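Local coordinates for Blo t 1 allergen (Blomia tropicalis, PDB 5JT8), which is a mite allergen of the papain-like cysteine protease family and probably cleaves peptide bonds once its propeptide is removed, at residues S84-F94 with D276-I284; F261-L269 with W303-Y314. All coordinates share one frame; numbering follows the deposited sequence.

Contact 1: S84-F94 with D276-I284. With NAG (2-acetamido-2-deoxy-beta-D-glucopyranose), chain D.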
loop_
_atom_site.group_PDB
_atom_site.type_symbol
_atom_site.label_atom_id
_atom_site.label_comp_id
_atom_site.label_asym_id
_atom_site.label_seq_id
_atom_site.Cartn_x
_atom_site.Cartn_y
_atom_site.Cartn_z
ATOM N N SER A 84 -9.509 -9.285 2.727
ATOM C CA SER A 84 -9.217 -9.195 1.305
ATOM C C SER A 84 -10.305 -8.406 0.561
ATOM O O SER A 84 -10.003 -7.542 -0.256
ATOM C CB SER A 84 -9.066 -10.596 0.710
ATOM O OG SER A 84 -8.865 -10.529 -0.692
ATOM N N PHE A 85 -11.567 -8.703 0.853
ATOM C CA PHE A 85 -12.675 -7.945 0.279
ATOM C C PHE A 85 -12.664 -6.489 0.763
ATOM O O PHE A 85 -12.882 -5.566 -0.022
ATOM C CB PHE A 85 -14.020 -8.603 0.614
ATOM C CG PHE A 85 -15.174 -8.037 -0.168
ATOM C CD1 PHE A 85 -15.436 -8.475 -1.457
ATOM C CD2 PHE A 85 -15.986 -7.053 0.374
ATOM C CE1 PHE A 85 -16.504 -7.948 -2.188
ATOM C CE2 PHE A 85 -17.049 -6.527 -0.348
ATOM C CZ PHE A 85 -17.306 -6.972 -1.630
ATOM N N HIS A 86 -12.413 -6.289 2.056
ATOM C CA HIS A 86 -12.247 -4.949 2.608
ATOM C C HIS A 86 -11.192 -4.128 1.840
ATOM O O HIS A 86 -11.380 -2.937 1.592
ATOM C CB HIS A 86 -11.860 -5.036 4.086
ATOM C CG HIS A 86 -12.139 -3.786 4.860
ATOM N ND1 HIS A 86 -13.228 -2.980 4.606
ATOM C CD2 HIS A 86 -11.476 -3.209 5.891
ATOM C CE1 HIS A 86 -13.225 -1.961 5.447
ATOM N NE2 HIS A 86 -12.173 -2.077 6.238
ATOM N N LEU A 87 -10.084 -4.766 1.468
ATOM C CA LEU A 87 -9.029 -4.081 0.731
ATOM C C LEU A 87 -9.420 -3.768 -0.713
ATOM O O LEU A 87 -9.266 -2.638 -1.162
ATOM C CB LEU A 87 -7.745 -4.915 0.745
ATOM C CG LEU A 87 -7.125 -5.044 2.139
ATOM C CD1 LEU A 87 -5.939 -6.009 2.131
ATOM C CD2 LEU A 87 -6.728 -3.662 2.669
ATOM N N SER A 88 -9.919 -4.762 -1.446
ATOM C CA SER A 88 -10.143 -4.571 -2.878
ATOM C C SER A 88 -11.426 -5.187 -3.426
ATOM O O SER A 88 -11.465 -5.573 -4.596
ATOM C CB SER A 88 -8.955 -5.121 -3.667
ATOM O OG SER A 88 -7.773 -4.397 -3.347
ATOM N N GLY A 89 -12.463 -5.265 -2.593
ATOM C CA GLY A 89 -13.803 -5.671 -3.009
ATOM C C GLY A 89 -13.899 -6.812 -4.003
ATOM O O GLY A 89 -14.854 -6.885 -4.782
ATOM N N GLY A 90 -12.907 -7.699 -3.970
ATOM C CA GLY A 90 -12.799 -8.792 -4.921
ATOM C C GLY A 90 -12.938 -8.377 -6.376
ATOM O O GLY A 90 -13.519 -9.105 -7.175
ATOM N N GLY A 91 -12.397 -7.217 -6.732
ATOM C CA GLY A 91 -12.626 -6.676 -8.059
ATOM C C GLY A 91 -11.436 -6.051 -8.760
ATOM O O GLY A 91 -11.577 -5.010 -9.404
ATOM N N LEU A 92 -10.267 -6.677 -8.655
ATOM C CA LEU A 92 -9.095 -6.190 -9.384
ATOM C C LEU A 92 -8.947 -6.881 -10.751
ATOM O O LEU A 92 -8.583 -8.053 -10.825
ATOM C CB LEU A 92 -7.820 -6.378 -8.547
ATOM C CG LEU A 92 -7.554 -5.384 -7.399
ATOM C CD1 LEU A 92 -6.279 -5.737 -6.643
ATOM C CD2 LEU A 92 -7.491 -3.935 -7.886
ATOM N N ASN A 93 -9.240 -6.150 -11.826
ATOM C CA ASN A 93 -9.078 -6.660 -13.193
ATOM C C ASN A 93 -7.583 -6.775 -13.566
ATOM O O ASN A 93 -6.974 -5.822 -14.052
ATOM C CB ASN A 93 -9.842 -5.752 -14.182
ATOM C CG ASN A 93 -9.859 -6.287 -15.622
ATOM O OD1 ASN A 93 -8.951 -7.007 -16.037
ATOM N ND2 ASN A 93 -10.895 -5.917 -16.391
ATOM N N PHE A 94 -7.000 -7.949 -13.334
ATOM C CA PHE A 94 -5.587 -8.181 -13.628
ATOM C C PHE A 94 -5.293 -8.126 -15.127
ATOM O O PHE A 94 -4.182 -7.793 -15.541
ATOM C CB PHE A 94 -5.137 -9.533 -13.072
ATOM C CG PHE A 94 -5.436 -9.723 -11.610
ATOM C CD1 PHE A 94 -4.693 -9.064 -10.641
ATOM C CD2 PHE A 94 -6.455 -10.570 -11.204
ATOM C CE1 PHE A 94 -4.965 -9.245 -9.296
ATOM C CE2 PHE A 94 -6.733 -10.756 -9.857
ATOM C CZ PHE A 94 -5.983 -10.096 -8.903
ATOM N N ASP A 276 3.732 -15.161 -5.741
ATOM C CA ASP A 276 2.287 -15.010 -5.593
ATOM C C ASP A 276 1.622 -14.292 -6.776
ATOM O O ASP A 276 2.054 -13.206 -7.189
ATOM C CB ASP A 276 1.977 -14.251 -4.316
ATOM C CG ASP A 276 0.629 -14.610 -3.750
ATOM O OD1 ASP A 276 -0.271 -14.990 -4.538
ATOM O OD2 ASP A 276 0.487 -14.538 -2.519
ATOM N N ALA A 277 0.556 -14.888 -7.302
ATOM C CA ALA A 277 -0.196 -14.269 -8.391
ATOM C C ALA A 277 -1.359 -13.429 -7.848
ATOM O O ALA A 277 -1.896 -12.562 -8.540
ATOM C CB ALA A 277 -0.707 -15.326 -9.352
ATOM N N TYR A 278 -1.725 -13.681 -6.598
ATOM C CA TYR A 278 -2.879 -13.032 -5.998
ATOM C C TYR A 278 -2.488 -11.724 -5.325
ATOM O O TYR A 278 -1.709 -11.699 -4.383
ATOM C CB TYR A 278 -3.546 -13.960 -4.988
ATOM C CG TYR A 278 -4.845 -13.446 -4.408
ATOM C CD1 TYR A 278 -6.064 -13.728 -5.018
ATOM C CD2 TYR A 278 -4.855 -12.697 -3.240
ATOM C CE1 TYR A 278 -7.253 -13.275 -4.478
ATOM C CE2 TYR A 278 -6.035 -12.235 -2.692
ATOM C CZ TYR A 278 -7.232 -12.525 -3.310
ATOM O OH TYR A 278 -8.410 -12.068 -2.754
ATOM N N THR A 279 -3.057 -10.639 -5.821
ATOM C CA THR A 279 -2.774 -9.324 -5.305
ATOM C C THR A 279 -4.092 -8.642 -4.881
ATOM O O THR A 279 -5.114 -8.775 -5.563
ATOM C CB THR A 279 -2.037 -8.520 -6.369
ATOM O OG1 THR A 279 -2.516 -8.950 -7.642
ATOM C CG2 THR A 279 -0.528 -8.816 -6.325
ATOM N N ASP A 280 -4.078 -7.943 -3.748
ATOM C CA ASP A 280 -5.257 -7.187 -3.307
ATOM C C ASP A 280 -4.896 -5.938 -2.511
ATOM O O ASP A 280 -5.763 -5.291 -1.937
ATOM C CB ASP A 280 -6.207 -8.060 -2.470
ATOM C CG ASP A 280 -5.544 -8.658 -1.229
ATOM O OD1 ASP A 280 -4.367 -8.350 -0.940
ATOM O OD2 ASP A 280 -6.222 -9.445 -0.532
ATOM N N HIS A 281 -3.622 -5.583 -2.483
ATOM C CA HIS A 281 -3.210 -4.433 -1.691
ATOM C C HIS A 281 -2.112 -3.661 -2.390
ATOM O O HIS A 281 -1.148 -4.255 -2.861
ATOM C CB HIS A 281 -2.743 -4.902 -0.326
ATOM C CG HIS A 281 -2.472 -3.798 0.645
ATOM N ND1 HIS A 281 -3.309 -2.715 0.800
ATOM C CD2 HIS A 281 -1.477 -3.638 1.550
ATOM C CE1 HIS A 281 -2.826 -1.922 1.739
ATOM N NE2 HIS A 281 -1.720 -2.463 2.215
ATOM N N ALA A 282 -2.262 -2.341 -2.455
ATOM C CA ALA A 282 -1.224 -1.471 -3.009
ATOM C C ALA A 282 -0.406 -0.834 -1.895
ATOM O O ALA A 282 -0.968 -0.341 -0.934
ATOM C CB ALA A 282 -1.831 -0.389 -3.874
ATOM N N VAL A 283 0.918 -0.846 -2.035
ATOM C CA VAL A 283 1.801 -0.171 -1.077
ATOM C C VAL A 283 2.975 0.443 -1.836
ATOM O O VAL A 283 2.964 0.459 -3.066
ATOM C CB VAL A 283 2.329 -1.121 0.009
ATOM C CG1 VAL A 283 1.188 -1.627 0.898
ATOM C CG2 VAL A 283 3.100 -2.304 -0.623
ATOM N N ILE A 284 3.983 0.910 -1.107
ATOM C CA ILE A 284 5.132 1.600 -1.692
ATOM C C ILE A 284 6.453 0.954 -1.277
ATOM O O ILE A 284 6.657 0.664 -0.099
ATOM C CB ILE A 284 5.145 3.102 -1.259
ATOM C CG1 ILE A 284 3.877 3.819 -1.762
ATOM C CG2 ILE A 284 6.398 3.821 -1.736
ATOM C CD1 ILE A 284 3.661 5.190 -1.090
HETATM C C1 NAG D . -10.990 -6.355 -17.769
HETATM C C2 NAG D . -12.428 -6.535 -18.297
HETATM C C3 NAG D . -12.413 -6.964 -19.770
HETATM C C4 NAG D . -11.532 -6.043 -20.599
HETATM C C5 NAG D . -10.146 -5.971 -19.971
HETATM C C6 NAG D . -9.208 -5.044 -20.709
HETATM C C7 NAG D . -13.803 -7.192 -16.367
HETATM C C8 NAG D . -14.481 -8.329 -15.665
HETATM N N2 NAG D . -13.148 -7.505 -17.494
HETATM O O3 NAG D . -13.741 -6.941 -20.287
HETATM O O4 NAG D . -11.421 -6.516 -21.939
HETATM O O5 NAG D . -10.265 -5.476 -18.630
HETATM O O6 NAG D . -9.331 -3.702 -20.259
HETATM O O7 NAG D . -13.842 -6.041 -15.941
#

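Contact 2: F261-L269 with W303-Y314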
loop_
_atom_site.group_PDB
_atom_site.type_symbol
_atom_site.label_atom_id
_atom_site.label_comp_id
_atom_site.label_asym_id
_atom_site.label_seq_id
_atom_site.Cartn_x
_atom_site.Cartn_y
_atom_site.Cartn_z
ATOM N N PHE A 261 1.753 -11.161 6.324
ATOM C CA PHE A 261 1.883 -9.752 5.995
ATOM C C PHE A 261 0.883 -8.929 6.803
ATOM O O PHE A 261 1.221 -7.872 7.342
ATOM C CB PHE A 261 1.682 -9.502 4.500
ATOM C CG PHE A 261 1.912 -8.078 4.117
ATOM C CD1 PHE A 261 3.204 -7.615 3.880
ATOM C CD2 PHE A 261 0.854 -7.181 4.060
ATOM C CE1 PHE A 261 3.430 -6.296 3.550
ATOM C CE2 PHE A 261 1.072 -5.859 3.745
ATOM C CZ PHE A 261 2.358 -5.413 3.481
ATOM N N ARG A 262 -0.347 -9.433 6.878
ATOM C CA ARG A 262 -1.435 -8.794 7.626
ATOM C C ARG A 262 -1.035 -8.355 9.031
ATOM O O ARG A 262 -1.292 -7.218 9.449
ATOM C CB ARG A 262 -2.621 -9.756 7.708
ATOM C CG ARG A 262 -3.868 -9.215 8.356
ATOM C CD ARG A 262 -5.015 -10.205 8.166
ATOM N NE ARG A 262 -6.185 -9.831 8.948
ATOM C CZ ARG A 262 -7.325 -10.511 8.967
ATOM N NH1 ARG A 262 -7.460 -11.613 8.239
ATOM N NH2 ARG A 262 -8.329 -10.084 9.721
ATOM N N ASN A 263 -0.388 -9.254 9.756
ATOM C CA ASN A 263 -0.091 -9.003 11.160
ATOM C C ASN A 263 1.347 -8.636 11.423
ATOM O O ASN A 263 1.775 -8.614 12.578
ATOM C CB ASN A 263 -0.459 -10.225 11.989
ATOM C CG ASN A 263 -1.941 -10.454 12.023
ATOM O OD1 ASN A 263 -2.664 -9.767 12.745
ATOM N ND2 ASN A 263 -2.412 -11.409 11.231
ATOM N N LEU A 264 2.086 -8.345 10.353
ATOM C CA LEU A 264 3.513 -8.044 10.460
ATOM C C LEU A 264 3.814 -6.915 11.443
ATOM O O LEU A 264 3.167 -5.871 11.410
ATOM C CB LEU A 264 4.076 -7.686 9.084
ATOM C CG LEU A 264 5.587 -7.482 8.970
ATOM C CD1 LEU A 264 6.326 -8.713 9.477
ATOM C CD2 LEU A 264 5.969 -7.195 7.518
ATOM N N GLY A 265 4.784 -7.146 12.327
ATOM C CA GLY A 265 5.368 -6.096 13.146
ATOM C C GLY A 265 6.834 -5.909 12.764
ATOM O O GLY A 265 7.153 -5.725 11.590
ATOM N N ASN A 266 7.727 -5.964 13.749
ATOM C CA ASN A 266 9.166 -5.971 13.492
ATOM C C ASN A 266 9.651 -7.286 12.872
ATOM O O ASN A 266 9.031 -8.338 13.065
ATOM C CB ASN A 266 9.941 -5.719 14.790
ATOM C CG ASN A 266 9.908 -4.261 15.223
ATOM O OD1 ASN A 266 10.666 -3.433 14.717
ATOM N ND2 ASN A 266 9.042 -3.946 16.179
ATOM N N GLY A 267 10.770 -7.228 12.151
ATOM C CA GLY A 267 11.406 -8.426 11.616
ATOM C C GLY A 267 11.371 -8.522 10.099
ATOM O O GLY A 267 10.714 -7.721 9.426
ATOM N N VAL A 268 12.095 -9.488 9.542
ATOM C CA VAL A 268 12.067 -9.677 8.096
ATOM C C VAL A 268 11.231 -10.897 7.741
ATOM O O VAL A 268 11.553 -12.027 8.115
ATOM C CB VAL A 268 13.473 -9.842 7.493
ATOM C CG1 VAL A 268 13.351 -10.065 5.990
ATOM C CG2 VAL A 268 14.311 -8.621 7.790
ATOM N N LEU A 269 10.142 -10.650 7.033
ATOM C CA LEU A 269 9.258 -11.709 6.588
ATOM C C LEU A 269 9.935 -12.537 5.509
ATOM O O LEU A 269 10.140 -12.062 4.389
ATOM C CB LEU A 269 7.943 -11.111 6.074
ATOM C CG LEU A 269 6.761 -12.074 5.958
ATOM C CD1 LEU A 269 6.514 -12.782 7.298
ATOM C CD2 LEU A 269 5.513 -11.324 5.507
ATOM N N TRP A 303 -1.386 1.619 6.922
ATOM C CA TRP A 303 -2.213 1.059 7.991
ATOM C C TRP A 303 -1.847 1.628 9.365
ATOM O O TRP A 303 -2.033 0.967 10.386
ATOM C CB TRP A 303 -2.088 -0.465 8.022
ATOM C CG TRP A 303 -2.666 -1.171 6.807
ATOM C CD1 TRP A 303 -3.494 -0.642 5.866
ATOM C CD2 TRP A 303 -2.459 -2.539 6.438
ATOM N NE1 TRP A 303 -3.818 -1.591 4.935
ATOM C CE2 TRP A 303 -3.186 -2.765 5.255
ATOM C CE3 TRP A 303 -1.718 -3.593 6.989
ATOM C CZ2 TRP A 303 -3.204 -4.006 4.608
ATOM C CZ3 TRP A 303 -1.729 -4.829 6.342
ATOM C CH2 TRP A 303 -2.469 -5.022 5.166
ATOM N N GLY A 304 -1.323 2.847 9.380
ATOM C CA GLY A 304 -0.943 3.499 10.618
ATOM C C GLY A 304 0.422 3.052 11.111
ATOM O O GLY A 304 0.976 2.055 10.640
ATOM N N THR A 305 0.958 3.790 12.072
ATOM C CA THR A 305 2.281 3.499 12.625
ATOM C C THR A 305 2.249 2.270 13.530
ATOM O O THR A 305 3.287 1.828 14.015
ATOM C CB THR A 305 2.829 4.686 13.437
ATOM O OG1 THR A 305 1.936 4.971 14.522
ATOM C CG2 THR A 305 2.964 5.925 12.563
ATOM N N GLY A 306 1.054 1.742 13.771
ATOM C CA GLY A 306 0.882 0.587 14.635
ATOM C C GLY A 306 1.243 -0.715 13.934
ATOM O O GLY A 306 1.514 -1.712 14.591
ATOM N N TRP A 307 1.245 -0.710 12.604
ATOM C CA TRP A 307 1.610 -1.902 11.829
ATOM C C TRP A 307 3.102 -1.913 11.505
ATOM O O TRP A 307 3.730 -0.857 11.395
ATOM C CB TRP A 307 0.793 -1.977 10.531
ATOM C CG TRP A 307 1.128 -3.151 9.614
ATOM C CD1 TRP A 307 0.500 -4.358 9.571
ATOM C CD2 TRP A 307 2.147 -3.198 8.601
ATOM N NE1 TRP A 307 1.064 -5.155 8.608
ATOM C CE2 TRP A 307 2.075 -4.470 7.995
ATOM C CE3 TRP A 307 3.113 -2.293 8.151
ATOM C CZ2 TRP A 307 2.928 -4.860 6.960
ATOM C CZ3 TRP A 307 3.969 -2.687 7.119
ATOM C CH2 TRP A 307 3.868 -3.959 6.542
ATOM N N GLY A 308 3.656 -3.112 11.355
ATOM C CA GLY A 308 5.061 -3.277 11.044
ATOM C C GLY A 308 5.931 -2.548 12.051
ATOM O O GLY A 308 5.637 -2.546 13.238
ATOM N N ASN A 309 6.994 -1.916 11.563
ATOM C CA ASN A 309 7.857 -1.087 12.395
ATOM C C ASN A 309 7.600 0.398 12.113
ATOM O O ASN A 309 8.158 0.965 11.174
ATOM C CB ASN A 309 9.331 -1.435 12.146
ATOM C CG ASN A 309 10.275 -0.733 13.120
ATOM O OD1 ASN A 309 9.962 0.330 13.659
ATOM N ND2 ASN A 309 11.431 -1.340 13.359
ATOM N N GLY A 310 6.773 1.032 12.935
ATOM C CA GLY A 310 6.370 2.404 12.672
ATOM C C GLY A 310 5.668 2.594 11.331
ATOM O O GLY A 310 5.725 3.675 10.739
ATOM N N GLY A 311 4.995 1.555 10.845
ATOM C CA GLY A 311 4.203 1.670 9.627
ATOM C C GLY A 311 4.937 1.139 8.409
ATOM O O GLY A 311 4.383 1.084 7.298
ATOM N N TYR A 312 6.195 0.757 8.627
ATOM C CA TYR A 312 7.055 0.200 7.583
ATOM C C TYR A 312 7.273 -1.294 7.822
ATOM O O TYR A 312 7.341 -1.741 8.962
ATOM C CB TYR A 312 8.402 0.947 7.537
ATOM C CG TYR A 312 8.287 2.365 7.001
ATOM C CD1 TYR A 312 8.349 2.615 5.637
ATOM C CD2 TYR A 312 8.094 3.445 7.855
ATOM C CE1 TYR A 312 8.237 3.898 5.136
ATOM C CE2 TYR A 312 7.984 4.736 7.360
ATOM C CZ TYR A 312 8.042 4.947 5.993
ATOM O OH TYR A 312 7.933 6.216 5.477
ATOM N N GLY A 313 7.382 -2.066 6.745
ATOM C CA GLY A 313 7.582 -3.495 6.876
ATOM C C GLY A 313 8.759 -3.975 6.064
ATOM O O GLY A 313 9.181 -3.300 5.124
ATOM N N TYR A 314 9.284 -5.146 6.416
ATOM C CA TYR A 314 10.426 -5.687 5.713
ATOM C C TYR A 314 10.117 -7.072 5.159
ATOM O O TYR A 314 9.790 -7.993 5.909
ATOM C CB TYR A 314 11.645 -5.716 6.636
ATOM C CG TYR A 314 11.963 -4.354 7.228
ATOM C CD1 TYR A 314 12.622 -3.388 6.479
ATOM C CD2 TYR A 314 11.573 -4.022 8.525
ATOM C CE1 TYR A 314 12.906 -2.145 7.004
ATOM C CE2 TYR A 314 11.855 -2.778 9.064
ATOM C CZ TYR A 314 12.529 -1.845 8.295
ATOM O OH TYR A 314 12.814 -0.603 8.813
HETATM O O HOH W 1 8.919 -5.524 9.436
#

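Contact 1: S84-F94 with D276-I284
Ser84 extends its OG away from its own backbone N (chi1 176°), while Asp280 folds its carboxylate in between its N and carbonyl carbon (chi1 58°), and the two groups meet between helix 80-88 and the loop leading into strand 281-291. Ser84 OG donates to the anti lone pair of Asp280 OD2 at 2.9 Å. The same hydroxyl accepts from Tyr278 OH (Tyr278 OH to Ser84 OG, 2.6 Å), lying at the edge of the phenol ring and in its plane. The result is a chain of hydrogen bonds running from Tyr278 through Ser84 to Asp280, whose OD2 also pairs with Ser257 OG. One helical turn on, Ser88 OG donates to Asp280 O at 2.6 Å, coming from well above the carbonyl plane. The aspartate is thus gripped through both its side chain and its backbone.

Leu87 sits beside that carbonyl and sends CD2 to within 4.0 Å of His281 ND1. Farther along, Leu92 CD1 packs on Thr279 O at 3.4 Å, and the edge of the Phe94 ring faces Thr279 OG1, a buried hydroxyl with no hydrogen-bond partner in the model. Between Leu92 and Phe94, Asn93 carries the glycan on ND2 and caps the following helix through OD1, which accepts from Tyr96 N.

Asp280 and His281 both face Met254 in a classic beta bulge. With NE2 bonded to Asn301 OD1 and its ring stacked on Trp303, His281 has the surroundings of the histidine in papain-like active sites, here approached by Leu87 of helix 80-88, consistent with the propeptide of papain-type proenzymes running over the active-site region.

Contact 2: F261-L269 with W303-Y314
Trp307 lies between two groups: Leu264 O sits 3.5 Å above one face of the indole, offset toward the rim, and Trp303 CE3 lies over the opposite face. At the indole edge, close to the ring plane, are the carbonyls that end helix 259-262. Phe261 turns one face to the same tryptophan, with Trp307 CZ2 3.6 Å from Phe261 CZ and the planes inclined at 49°, while Trp303 CH2 comes up at the phenyl edge. The three rings form an aromatic cluster, and Leu264 CB closes on it against Trp307 CZ2 at 3.7 Å.

Phe261 O lies nearly in the plane of the indole, where the N-H meets it at 147°. With CG trans to the backbone N (chi1 178°), Trp307 reaches across to place NE1 3.0 Å from Phe261 O, and a weak second bond goes to Arg262 O. Phe261 O also accepts from Leu264 N. Next to the ring, Gly308 N donates to Leu264 O at 2.8 Å, and the backbones of Gly265 and Gly308 come close enough for CA-H...O contacts in both directions.

Farther on, a water donates to Gly265 O and Gly267 O and accepts from Tyr314 N, before Leu269 N bonds directly to Tyr314 O at 2.9 Å. The bonds across this contact are thus made mostly by backbone groups, with the indole N-H and one bridging water, while the aromatic cluster supplies apolar packing.

In the fold
Along the chain the segments alternate: 84-94, 261-269, 276-284, then 303-314, so contacts 1 and 2 cross. Their centres are about 18 Å apart, yet they touch where His281 of contact 1 packs against Trp303 and Phe261 of contact 2, and where Leu87 reaches Trp303. Both draw on the same mixed sheet, contact 1 through strand 281-291 and contact 2 through strand 312-316 and the weakly bonded strand 268-269. Contact 1 ties helix 80-88 and the chain after it to the protease, whereas contact 2 joins two parts of the papain-type protease fold and packs Phe261 against Trp303, the tryptophan beside His281. Together they are consistent with a proenzyme whose propeptide packs over the papain-type His281 region.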